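Local coordinates for protein poly(ADP-ribose) glycohydrolase (PDB 3SII) that hydrolyses poly(ADP-ribose), probably by cleaving the ribose–ribose glycosidic bonds of the polymer within a macrodomain-type catalytic domain, at residues A78-G83 and H252-V257; L92-A97 and G218-G223; S175-R180 and G223-D228. One frame throughout, in Å; residues are numbered along the deposited sequence.

Interaction 1 of 3, residues A78-G83 and H252-V257. With A1R (5'-O-[(S)-{[(S)-{[(2R,3R,4S)-3,4-dihydroxypyrrolidin-2-yl]methoxy}(hydroxy)phosphoryl]oxy}(hydroxy)phosphoryl]adenosine), chain B.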
loop_
_atom_site.group_PDB
_atom_site.type_symbol
_atom_site.label_atom_id
_atom_site.label_comp_id
_atom_site.label_asym_id
_atom_site.label_seq_id
_atom_site.Cartn_x
_atom_site.Cartn_y
_atom_site.Cartn_z
ATOM N N ALA A 78 -1.039 -0.125 -10.815
ATOM C CA ALA A 78 -2.323 -0.775 -10.567
ATOM C C ALA A 78 -3.289 -0.521 -11.722
ATOM O O ALA A 78 -3.993 -1.419 -12.171
ATOM C CB ALA A 78 -2.922 -0.290 -9.259
ATOM N N ARG A 79 -3.290 0.705 -12.220
ATOM C CA ARG A 79 -4.174 1.076 -13.320
ATOM C C ARG A 79 -3.840 0.312 -14.600
ATOM O O ARG A 79 -4.742 -0.144 -15.317
ATOM C CB ARG A 79 -4.095 2.585 -13.540
ATOM C CG ARG A 79 -5.143 3.137 -14.479
ATOM C CD ARG A 79 -5.006 4.641 -14.562
ATOM N NE ARG A 79 -5.959 5.221 -15.499
ATOM C CZ ARG A 79 -5.883 6.473 -15.944
ATOM N NH1 ARG A 79 -4.905 7.267 -15.526
ATOM N NH2 ARG A 79 -6.788 6.934 -16.798
ATOM N N ARG A 80 -2.547 0.166 -14.891
ATOM C CA ARG A 80 -2.109 -0.591 -16.060
ATOM C C ARG A 80 -2.558 -2.049 -15.967
ATOM O O ARG A 80 -3.138 -2.593 -16.913
ATOM C CB ARG A 80 -0.586 -0.505 -16.206
ATOM C CG ARG A 80 -0.010 -1.401 -17.308
ATOM C CD ARG A 80 1.480 -1.150 -17.544
ATOM N NE ARG A 80 2.307 -1.336 -16.343
ATOM C CZ ARG A 80 2.923 -2.468 -16.014
ATOM N NH1 ARG A 80 2.808 -3.550 -16.777
ATOM N NH2 ARG A 80 3.659 -2.518 -14.907
ATOM N N LEU A 81 -2.281 -2.688 -14.832
ATOM C CA LEU A 81 -2.655 -4.081 -14.641
ATOM C C LEU A 81 -4.162 -4.281 -14.714
ATOM O O LEU A 81 -4.648 -5.267 -15.278
ATOM C CB LEU A 81 -2.117 -4.604 -13.308
ATOM C CG LEU A 81 -0.728 -5.248 -13.342
ATOM C CD1 LEU A 81 0.315 -4.392 -14.063
ATOM C CD2 LEU A 81 -0.267 -5.603 -11.921
ATOM N N THR A 82 -4.905 -3.341 -14.151
ATOM C CA THR A 82 -6.348 -3.466 -14.089
ATOM C C THR A 82 -6.966 -3.375 -15.476
ATOM O O THR A 82 -7.957 -4.040 -15.759
ATOM C CB THR A 82 -6.961 -2.389 -13.175
ATOM O OG1 THR A 82 -6.444 -2.553 -11.851
ATOM C CG2 THR A 82 -8.471 -2.539 -13.127
ATOM N N GLY A 83 -6.361 -2.573 -16.340
ATOM C CA GLY A 83 -6.857 -2.439 -17.700
ATOM C C GLY A 83 -6.588 -3.681 -18.534
ATOM O O GLY A 83 -7.223 -3.895 -19.565
ATOM N N HIS A 252 1.674 -12.278 -11.272
ATOM C CA HIS A 252 2.361 -11.076 -11.701
ATOM C C HIS A 252 2.640 -10.232 -10.472
ATOM O O HIS A 252 1.743 -9.976 -9.679
ATOM C CB HIS A 252 1.460 -10.295 -12.666
ATOM C CG HIS A 252 2.139 -9.173 -13.394
ATOM N ND1 HIS A 252 1.519 -8.475 -14.410
ATOM C CD2 HIS A 252 3.369 -8.622 -13.257
ATOM C CE1 HIS A 252 2.338 -7.547 -14.870
ATOM N NE2 HIS A 252 3.468 -7.613 -14.189
ATOM N N VAL A 253 3.894 -9.837 -10.302
ATOM C CA VAL A 253 4.274 -8.948 -9.217
ATOM C C VAL A 253 5.035 -7.800 -9.830
ATOM O O VAL A 253 6.016 -8.019 -10.551
ATOM C CB VAL A 253 5.173 -9.640 -8.179
ATOM C CG1 VAL A 253 5.648 -8.635 -7.114
ATOM C CG2 VAL A 253 4.446 -10.807 -7.536
ATOM N N VAL A 254 4.572 -6.582 -9.571
ATOM C CA VAL A 254 5.250 -5.388 -10.058
ATOM C C VAL A 254 5.840 -4.657 -8.864
ATOM O O VAL A 254 5.139 -4.380 -7.895
ATOM C CB VAL A 254 4.290 -4.430 -10.794
ATOM C CG1 VAL A 254 5.049 -3.164 -11.254
ATOM C CG2 VAL A 254 3.627 -5.120 -11.977
ATOM N N PHE A 255 7.140 -4.383 -8.915
ATOM C CA PHE A 255 7.748 -3.478 -7.955
ATOM C C PHE A 255 7.744 -2.113 -8.605
ATOM O O PHE A 255 8.603 -1.796 -9.433
ATOM C CB PHE A 255 9.155 -3.947 -7.580
ATOM C CG PHE A 255 9.164 -5.268 -6.856
ATOM C CD1 PHE A 255 8.902 -5.326 -5.494
ATOM C CD2 PHE A 255 9.418 -6.445 -7.537
ATOM C CE1 PHE A 255 8.898 -6.545 -4.815
ATOM C CE2 PHE A 255 9.415 -7.674 -6.873
ATOM C CZ PHE A 255 9.150 -7.724 -5.504
ATOM N N ALA A 256 6.729 -1.333 -8.261
ATOM C CA ALA A 256 6.556 0.005 -8.810
ATOM C C ALA A 256 7.237 0.971 -7.856
ATOM O O ALA A 256 6.759 1.215 -6.748
ATOM C CB ALA A 256 5.071 0.323 -8.958
ATOM N N VAL A 257 8.372 1.511 -8.289
ATOM C CA VAL A 257 9.186 2.351 -7.427
ATOM C C VAL A 257 9.422 3.700 -8.103
ATOM O O VAL A 257 10.273 3.835 -9.002
ATOM C CB VAL A 257 10.526 1.683 -7.091
ATOM C CG1 VAL A 257 11.249 2.506 -6.026
ATOM C CG2 VAL A 257 10.297 0.241 -6.618
HETATM N N1 A1R B . 4.585 5.018 -5.819
HETATM C C2 A1R B . 5.665 4.181 -5.797
HETATM N N3 A1R B . 6.783 4.456 -5.071
HETATM C C4 A1R B . 6.724 5.596 -4.402
HETATM C C5 A1R B . 5.678 6.513 -4.342
HETATM C C6 A1R B . 4.582 6.165 -5.104
HETATM N N6 A1R B . 3.432 7.011 -5.171
HETATM N N7 A1R B . 6.011 7.580 -3.516
HETATM C C8 A1R B . 7.250 7.305 -3.067
HETATM N N9 A1R B . 7.739 6.116 -3.576
HETATM C "C1'" A1R B . 9.014 5.472 -3.317
HETATM C "C2'" A1R B . 10.094 6.404 -2.885
HETATM O "O2'" A1R B . 11.321 5.984 -3.380
HETATM C "C3'" A1R B . 10.074 6.306 -1.409
HETATM O "O3'" A1R B . 11.320 6.534 -0.849
HETATM O "O4'" A1R B . 8.872 4.529 -2.284
HETATM C "C4'" A1R B . 9.642 4.905 -1.173
HETATM C "C5'" A1R B . 8.908 4.745 0.142
HETATM O "O5'" A1R B . 7.791 5.577 0.188
HETATM P PA A1R B . 7.311 6.218 1.573
HETATM O O1A A1R B . 5.935 6.736 1.263
HETATM O O2A A1R B . 8.229 7.247 2.134
HETATM O O3A A1R B . 7.154 4.968 2.536
HETATM P PB A1R B . 7.629 4.767 4.052
HETATM O O1B A1R B . 9.128 4.852 4.212
HETATM O O2B A1R B . 7.100 3.425 4.472
HETATM O O5N A1R B . 7.038 5.957 4.903
HETATM C C5N A1R B . 5.755 5.900 5.449
HETATM N N4N A1R B . 5.064 7.792 5.125
HETATM C C1N A1R B . 3.698 8.113 4.733
HETATM O O2N A1R B . 1.755 7.819 6.061
HETATM C C2N A1R B . 2.831 7.171 5.511
HETATM O O3N A1R B . 4.005 7.403 7.568
HETATM C C3N A1R B . 3.762 6.562 6.493
HETATM C C4N A1R B . 5.186 6.705 6.228
#

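Interaction 2 of 3, residues L92-A97 and G218-G223. With A1R (5'-O-[(S)-{[(S)-{[(2R,3R,4S)-3,4-dihydroxypyrrolidin-2-yl]methoxy}(hydroxy)phosphoryl]oxy}(hydroxy)phosphoryl]adenosine), chain B.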
loop_
_atom_site.group_PDB
_atom_site.type_symbol
_atom_site.label_atom_id
_atom_site.label_comp_id
_atom_site.label_asym_id
_atom_site.label_seq_id
_atom_site.Cartn_x
_atom_site.Cartn_y
_atom_site.Cartn_z
ATOM N N LEU A 92 0.210 -2.868 -2.007
ATOM C CA LEU A 92 0.726 -2.590 -0.677
ATOM C C LEU A 92 0.733 -1.078 -0.428
ATOM O O LEU A 92 1.319 -0.320 -1.197
ATOM C CB LEU A 92 2.136 -3.184 -0.526
ATOM C CG LEU A 92 2.891 -2.878 0.770
ATOM C CD1 LEU A 92 2.083 -3.334 2.001
ATOM C CD2 LEU A 92 4.292 -3.513 0.736
ATOM N N ASN A 93 0.042 -0.663 0.631
ATOM C CA ASN A 93 0.047 0.699 1.160
ATOM C C ASN A 93 1.182 0.801 2.176
ATOM O O ASN A 93 1.203 0.041 3.156
ATOM C CB ASN A 93 -1.311 0.974 1.831
ATOM C CG ASN A 93 -1.340 2.289 2.576
ATOM O OD1 ASN A 93 -0.539 3.182 2.306
ATOM N ND2 ASN A 93 -2.254 2.408 3.534
ATOM N N PHE A 94 2.129 1.715 1.924
ATOM C CA PHE A 94 3.281 1.911 2.806
ATOM C C PHE A 94 2.800 2.741 3.990
ATOM O O PHE A 94 2.968 3.968 4.038
ATOM C CB PHE A 94 4.421 2.644 2.082
ATOM C CG PHE A 94 4.866 2.001 0.778
ATOM C CD1 PHE A 94 4.573 0.676 0.473
ATOM C CD2 PHE A 94 5.621 2.737 -0.131
ATOM C CE1 PHE A 94 4.997 0.105 -0.722
ATOM C CE2 PHE A 94 6.053 2.171 -1.321
ATOM C CZ PHE A 94 5.740 0.848 -1.618
ATOM N N ALA A 95 2.197 2.049 4.945
ATOM C CA ALA A 95 1.276 2.665 5.886
ATOM C C ALA A 95 1.925 3.363 7.059
ATOM O O ALA A 95 2.959 2.924 7.579
ATOM C CB ALA A 95 0.307 1.622 6.406
ATOM N N SER A 96 1.275 4.437 7.492
ATOM C CA SER A 96 1.469 4.959 8.836
ATOM C C SER A 96 0.860 3.990 9.832
ATOM O O SER A 96 -0.205 3.421 9.596
ATOM C CB SER A 96 0.778 6.309 8.968
ATOM O OG SER A 96 0.792 6.765 10.320
ATOM N N ALA A 97 1.538 3.804 10.955
ATOM C CA ALA A 97 1.016 2.971 12.021
ATOM C C ALA A 97 -0.006 3.738 12.845
ATOM O O ALA A 97 -0.809 3.135 13.555
ATOM C CB ALA A 97 2.155 2.512 12.920
ATOM N N GLY A 218 6.673 -2.533 -3.698
ATOM C CA GLY A 218 7.618 -1.449 -3.930
ATOM C C GLY A 218 8.549 -1.279 -2.751
ATOM O O GLY A 218 8.728 -2.225 -1.961
ATOM N N ALA A 219 9.124 -0.083 -2.640
ATOM C CA ALA A 219 10.149 0.231 -1.642
ATOM C C ALA A 219 9.544 0.587 -0.286
ATOM O O ALA A 219 9.793 1.658 0.283
ATOM C CB ALA A 219 11.071 1.350 -2.154
ATOM N N TRP A 220 8.715 -0.332 0.190
ATOM C CA TRP A 220 8.087 -0.300 1.501
ATOM C C TRP A 220 9.065 0.148 2.586
ATOM O O TRP A 220 10.128 -0.448 2.759
ATOM C CB TRP A 220 7.622 -1.727 1.770
ATOM C CG TRP A 220 6.751 -1.985 2.973
ATOM C CD1 TRP A 220 5.720 -1.218 3.464
ATOM C CD2 TRP A 220 6.844 -3.126 3.824
ATOM N NE1 TRP A 220 5.162 -1.836 4.567
ATOM C CE2 TRP A 220 5.834 -3.009 4.800
ATOM C CE3 TRP A 220 7.679 -4.256 3.840
ATOM C CZ2 TRP A 220 5.647 -3.969 5.799
ATOM C CZ3 TRP A 220 7.498 -5.201 4.828
ATOM C CH2 TRP A 220 6.488 -5.057 5.792
ATOM N N GLY A 221 8.708 1.208 3.303
ATOM C CA GLY A 221 9.495 1.648 4.446
ATOM C C GLY A 221 10.803 2.356 4.128
ATOM O O GLY A 221 11.557 2.692 5.038
ATOM N N CYS A 222 11.057 2.627 2.850
ATOM C CA CYS A 222 12.370 3.123 2.428
ATOM C C CYS A 222 12.445 4.634 2.243
ATOM O O CYS A 222 13.459 5.155 1.769
ATOM C CB CYS A 222 12.817 2.409 1.152
ATOM S SG CYS A 222 13.109 0.648 1.376
ATOM N N GLY A 223 11.375 5.328 2.614
ATOM C CA GLY A 223 11.346 6.782 2.567
ATOM C C GLY A 223 11.488 7.334 3.971
ATOM O O GLY A 223 12.549 7.247 4.584
HETATM N N1 A1R B . 4.585 5.018 -5.819
HETATM C C2 A1R B . 5.665 4.181 -5.797
HETATM N N3 A1R B . 6.783 4.456 -5.071
HETATM C C4 A1R B . 6.724 5.596 -4.402
HETATM C C5 A1R B . 5.678 6.513 -4.342
HETATM C C6 A1R B . 4.582 6.165 -5.104
HETATM N N6 A1R B . 3.432 7.011 -5.171
HETATM N N7 A1R B . 6.011 7.580 -3.516
HETATM C C8 A1R B . 7.250 7.305 -3.067
HETATM N N9 A1R B . 7.739 6.116 -3.576
HETATM C "C1'" A1R B . 9.014 5.472 -3.317
HETATM C "C2'" A1R B . 10.094 6.404 -2.885
HETATM O "O2'" A1R B . 11.321 5.984 -3.380
HETATM C "C3'" A1R B . 10.074 6.306 -1.409
HETATM O "O3'" A1R B . 11.320 6.534 -0.849
HETATM O "O4'" A1R B . 8.872 4.529 -2.284
HETATM C "C4'" A1R B . 9.642 4.905 -1.173
HETATM C "C5'" A1R B . 8.908 4.745 0.142
HETATM O "O5'" A1R B . 7.791 5.577 0.188
HETATM P PA A1R B . 7.311 6.218 1.573
HETATM O O1A A1R B . 5.935 6.736 1.263
HETATM O O2A A1R B . 8.229 7.247 2.134
HETATM O O3A A1R B . 7.154 4.968 2.536
HETATM P PB A1R B . 7.629 4.767 4.052
HETATM O O1B A1R B . 9.128 4.852 4.212
HETATM O O2B A1R B . 7.100 3.425 4.472
HETATM O O5N A1R B . 7.038 5.957 4.903
HETATM C C5N A1R B . 5.755 5.900 5.449
HETATM N N4N A1R B . 5.064 7.792 5.125
HETATM C C1N A1R B . 3.698 8.113 4.733
HETATM O O2N A1R B . 1.755 7.819 6.061
HETATM C C2N A1R B . 2.831 7.171 5.511
HETATM O O3N A1R B . 4.005 7.403 7.568
HETATM C C3N A1R B . 3.762 6.562 6.493
HETATM C C4N A1R B . 5.186 6.705 6.228
#

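Interaction 3 of 3, residues S175-R180 and G223-D228. With A1R (5'-O-[(S)-{[(S)-{[(2R,3R,4S)-3,4-dihydroxypyrrolidin-2-yl]methoxy}(hydroxy)phosphoryl]oxy}(hydroxy)phosphoryl]adenosine), chain B.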
loop_
_atom_site.group_PDB
_atom_site.type_symbol
_atom_site.label_atom_id
_atom_site.label_comp_id
_atom_site.label_asym_id
_atom_site.label_seq_id
_atom_site.Cartn_x
_atom_site.Cartn_y
_atom_site.Cartn_z
ATOM N N SER A 175 -0.004 -2.205 5.931
ATOM C CA SER A 175 0.905 -2.791 6.912
ATOM C C SER A 175 2.079 -1.836 7.044
ATOM O O SER A 175 2.687 -1.476 6.044
ATOM C CB SER A 175 1.405 -4.142 6.395
ATOM O OG SER A 175 2.503 -4.634 7.164
ATOM N N PRO A 176 2.404 -1.407 8.274
ATOM C CA PRO A 176 3.500 -0.447 8.409
ATOM C C PRO A 176 4.835 -1.152 8.495
ATOM O O PRO A 176 4.985 -2.120 9.233
ATOM C CB PRO A 176 3.195 0.225 9.745
ATOM C CG PRO A 176 2.550 -0.870 10.549
ATOM C CD PRO A 176 1.742 -1.687 9.563
ATOM N N ALA A 177 5.797 -0.681 7.716
ATOM C CA ALA A 177 7.156 -1.157 7.867
ATOM C C ALA A 177 7.695 -0.632 9.194
ATOM O O ALA A 177 7.208 0.385 9.708
ATOM C CB ALA A 177 8.023 -0.655 6.711
ATOM N N PRO A 178 8.705 -1.309 9.756
ATOM C CA PRO A 178 9.330 -0.751 10.961
ATOM C C PRO A 178 9.914 0.633 10.688
ATOM O O PRO A 178 10.432 0.899 9.596
ATOM C CB PRO A 178 10.437 -1.759 11.279
ATOM C CG PRO A 178 10.706 -2.462 9.983
ATOM C CD PRO A 178 9.367 -2.544 9.301
ATOM N N ASN A 179 9.817 1.515 11.674
ATOM C CA ASN A 179 10.375 2.853 11.552
ATOM C C ASN A 179 11.848 2.794 11.918
ATOM O O ASN A 179 12.244 3.126 13.044
ATOM C CB ASN A 179 9.617 3.830 12.455
ATOM C CG ASN A 179 9.947 5.287 12.158
ATOM O OD1 ASN A 179 11.026 5.608 11.661
ATOM N ND2 ASN A 179 9.014 6.176 12.475
ATOM N N ARG A 180 12.658 2.353 10.962
ATOM C CA ARG A 180 14.073 2.126 11.220
ATOM C C ARG A 180 14.799 3.415 11.566
ATOM O O ARG A 180 15.792 3.406 12.299
ATOM C CB ARG A 180 14.741 1.444 10.028
ATOM C CG ARG A 180 16.172 1.069 10.342
ATOM C CD ARG A 180 16.831 0.273 9.251
ATOM N NE ARG A 180 18.168 -0.135 9.677
ATOM C CZ ARG A 180 19.113 -0.573 8.854
ATOM N NH1 ARG A 180 18.872 -0.661 7.553
ATOM N NH2 ARG A 180 20.300 -0.921 9.332
ATOM N N GLY A 223 11.375 5.328 2.614
ATOM C CA GLY A 223 11.346 6.782 2.567
ATOM C C GLY A 223 11.488 7.334 3.971
ATOM O O GLY A 223 12.549 7.247 4.584
ATOM N N VAL A 224 10.394 7.874 4.492
ATOM C CA VAL A 224 10.371 8.455 5.823
ATOM C C VAL A 224 10.853 7.474 6.890
ATOM O O VAL A 224 11.500 7.869 7.859
ATOM C CB VAL A 224 8.949 8.920 6.193
ATOM C CG1 VAL A 224 8.955 9.595 7.554
ATOM C CG2 VAL A 224 8.401 9.859 5.126
ATOM N N PHE A 225 10.531 6.199 6.709
ATOM C CA PHE A 225 10.865 5.182 7.715
ATOM C C PHE A 225 12.318 4.718 7.652
ATOM O O PHE A 225 12.766 3.975 8.521
ATOM C CB PHE A 225 9.911 3.986 7.620
ATOM C CG PHE A 225 8.556 4.227 8.240
ATOM C CD1 PHE A 225 8.255 5.434 8.848
ATOM C CD2 PHE A 225 7.585 3.235 8.214
ATOM C CE1 PHE A 225 7.011 5.653 9.417
ATOM C CE2 PHE A 225 6.331 3.448 8.777
ATOM C CZ PHE A 225 6.047 4.664 9.384
ATOM N N GLY A 226 13.040 5.146 6.621
ATOM C CA GLY A 226 14.486 4.976 6.554
ATOM C C GLY A 226 15.020 3.554 6.470
ATOM O O GLY A 226 16.136 3.273 6.911
ATOM N N ASN A 227 14.236 2.639 5.918
ATOM C CA ASN A 227 14.765 1.304 5.697
ATOM C C ASN A 227 15.716 1.285 4.505
ATOM O O ASN A 227 15.686 2.178 3.661
ATOM C CB ASN A 227 13.642 0.279 5.495
ATOM C CG ASN A 227 12.983 -0.117 6.792
ATOM O OD1 ASN A 227 13.468 -1.000 7.505
ATOM N ND2 ASN A 227 11.880 0.544 7.116
ATOM N N ASP A 228 16.552 0.255 4.457
ATOM C CA ASP A 228 17.548 0.071 3.409
ATOM C C ASP A 228 16.889 -0.605 2.206
ATOM O O ASP A 228 16.408 -1.731 2.313
ATOM C CB ASP A 228 18.674 -0.813 3.961
ATOM C CG ASP A 228 19.752 -1.108 2.936
ATOM O OD1 ASP A 228 19.604 -0.717 1.762
ATOM O OD2 ASP A 228 20.755 -1.753 3.312
HETATM N N1 A1R B . 4.585 5.018 -5.819
HETATM C C2 A1R B . 5.665 4.181 -5.797
HETATM N N3 A1R B . 6.783 4.456 -5.071
HETATM C C4 A1R B . 6.724 5.596 -4.402
HETATM C C5 A1R B . 5.678 6.513 -4.342
HETATM C C6 A1R B . 4.582 6.165 -5.104
HETATM N N6 A1R B . 3.432 7.011 -5.171
HETATM N N7 A1R B . 6.011 7.580 -3.516
HETATM C C8 A1R B . 7.250 7.305 -3.067
HETATM N N9 A1R B . 7.739 6.116 -3.576
HETATM C "C1'" A1R B . 9.014 5.472 -3.317
HETATM C "C2'" A1R B . 10.094 6.404 -2.885
HETATM O "O2'" A1R B . 11.321 5.984 -3.380
HETATM C "C3'" A1R B . 10.074 6.306 -1.409
HETATM O "O3'" A1R B . 11.320 6.534 -0.849
HETATM O "O4'" A1R B . 8.872 4.529 -2.284
HETATM C "C4'" A1R B . 9.642 4.905 -1.173
HETATM C "C5'" A1R B . 8.908 4.745 0.142
HETATM O "O5'" A1R B . 7.791 5.577 0.188
HETATM P PA A1R B . 7.311 6.218 1.573
HETATM O O1A A1R B . 5.935 6.736 1.263
HETATM O O2A A1R B . 8.229 7.247 2.134
HETATM O O3A A1R B . 7.154 4.968 2.536
HETATM P PB A1R B . 7.629 4.767 4.052
HETATM O O1B A1R B . 9.128 4.852 4.212
HETATM O O2B A1R B . 7.100 3.425 4.472
HETATM O O5N A1R B . 7.038 5.957 4.903
HETATM C C5N A1R B . 5.755 5.900 5.449
HETATM N N4N A1R B . 5.064 7.792 5.125
HETATM C C1N A1R B . 3.698 8.113 4.733
HETATM O O2N A1R B . 1.755 7.819 6.061
HETATM C C2N A1R B . 2.831 7.171 5.511
HETATM O O3N A1R B . 4.005 7.403 7.568
HETATM C C3N A1R B . 3.762 6.562 6.493
HETATM C C4N A1R B . 5.186 6.705 6.228
HETATM O O HOH W 1 10.666 8.403 10.349
HETATM O O HOH W 2 16.003 -1.676 6.614
#

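Interaction 1 of 3, residues A78-G83 and H252-V257
One side of the mixed sheet of this macrodomain-type fold is covered here by helix 74-84, which sets Arg80 and Leu81 upon His252 and Val254 of strand 252-256. The axes of the short helix and strand segments approach to 10.7 Å and run nearly antiparallel, at 156°. Leu81 carries most of the apolar contact. Its CD1 lies 3.8 Å from CE1 of His252, while CD2 sits over one face of the imidazole, displaced toward the rim of the ring. The same CD2 reaches CG2 of Val254 at 3.9 Å, the two side chains overlapping as they run in opposing senses. Leu81 thus lies between His252 and Val254, both of which point toward the helix.

The arrangement is that of a beta-alpha-beta crossover: helix 74-84 leads from strand 66-70 to strand 90-94, parallel strands of one sheet, and on the way passes across strand 252-256, which lies next to 66-70. Arg80 works along the flank of this connection. Its chain is extended as far as CD and then bends at chi3 (57°), bringing the guanidinium obliquely to Val254, with NH2 at 3.9 Å from CG2 and 4.0 Å from CG1. One face of the guanidinium is covered by Leu81 CD1. Polar partners lie outside the two segments: NE is salt-bridged to Glu72 and NH2 to Glu68, and Glu68 also takes a weak hydrogen bond from His252 NE2. Arg80 NH1 stays 4.9 Å from His252 NE2, a spacing at which the shared glutamate may ease any repulsion should the histidine be protonated. At the far end of the strand segment, Ala256 O comes within 3.3 Å of C2 of the adenine of A1R.

Interaction 2 of 3, residues L92-A97 and G218-G223
Phe94 and Trp220 bring their backbones to 5.4 Å, CA to CA, as segment 218-223 bends through an inverse gamma turn centred on Ala219 and a type II turn from Ala219 to Cys222. The main chain of that loop lies across the phenyl ring: Trp220 CA stands 3.8 Å from the Phe94 centroid, only 11° off the ring normal, in a CH-pi contact. Gly218, having no side chain, lets CZ of Phe94 come to 3.7 Å from its carbonyl C. The two aromatic side chains themselves meet obliquely, planes at 49°, with CD1 of Phe94 touching CD1 of Trp220 at 3.7 Å.

Leu92 packs from another direction. One methyl, CD2, lies over the indole face, 3.9 Å from the centroid of the five-membered ring. Trp220 holds CG anti to its backbone N (chi1 -171°), which puts the face of the indole against Leu92 CD2, and NE1 donates to Ser175 O beyond the two segments. Phe236 of helix 229-240 touches both Leu92 and Trp220.

The edge of the Phe94 ring is turned to the ligand, CD2 being 3.6 Å from O5' of A1R, and Gly223 N donates to phosphate oxygen O1B at 2.8 Å. Strand end and glycine-rich loop together form the diphosphate site characteristic of macrodomains, at the C-terminal ends of parallel strands.

Interaction 3 of 3, residues S175-R180 and G223-D228
Phe225 and Asn179 form the close-packed half of this contact between two loops. The amide of Asn179 stacks on the phenyl ring with planes 26° apart, ND2 lying 3.7 Å from CE1 of Phe225. Over the opposite face, near the ring centre, sits C5N of A1R, next to its pyrrolidine, so the ring is sandwiched between protein and ligand. Ala177 O presses obliquely on the same ring, 3.2 Å from CD2. Beside it Asn227, its CG swung anti to the carbonyl carbon (chi1 -77°), directs ND2 at Pro178 O, a 2.9 Å hydrogen bond lying in the carbonyl plane with an N-H...O angle of 151°. The same ND2 also donates to Gly221 O, and the amide is thereby fixed in rotation.

Toward solvent the fit loosens. Arg180 runs extended beside Asp228, but NH1 and OD2 remain 4.8 Å apart. A water lies between Asn227 OD1 and Asp228 N, and takes a weak bond from Arg180 NH1. A second water links Asn179 OD1, which also N-caps the next helix at Ala182 N, to Val224 O. Asp228 OD1 likewise caps at Ala230 N.

Backbone amides of the pinned loop face the diphosphate: Val224 N donates to O2A at 3.3 Å and Phe225 N to O1B at 3.2 Å, implying that uncharged N-H groups contribute to anion binding, while the aromatic face receives the sugar-like end of the ligand.

How the interactions relate
Burial and chemistry change together across the three contacts. Interaction 2 is the core one, made of rings, a methyl and loop main chain, whereas interactions 1 and 3 are only partly buried and bring in charge or water. Interaction 1 joins a crossover helix to the sheet that also holds the strand of interaction 2, and the two touch where Phe255 and Val257 pack on Gly218 and Ala219. Interactions 2 and 3 are more intimate: both use the loop after strand 214-217, share Gly223 and are tied by a probable hydrogen bond from Asn227 N to Gly221 O. All three reach A1R, interaction 1 at the adenine, interaction 2 from the adenosine ribose to the diphosphate and pyrrolidine, interaction 3 at the diphosphate and pyrrolidine.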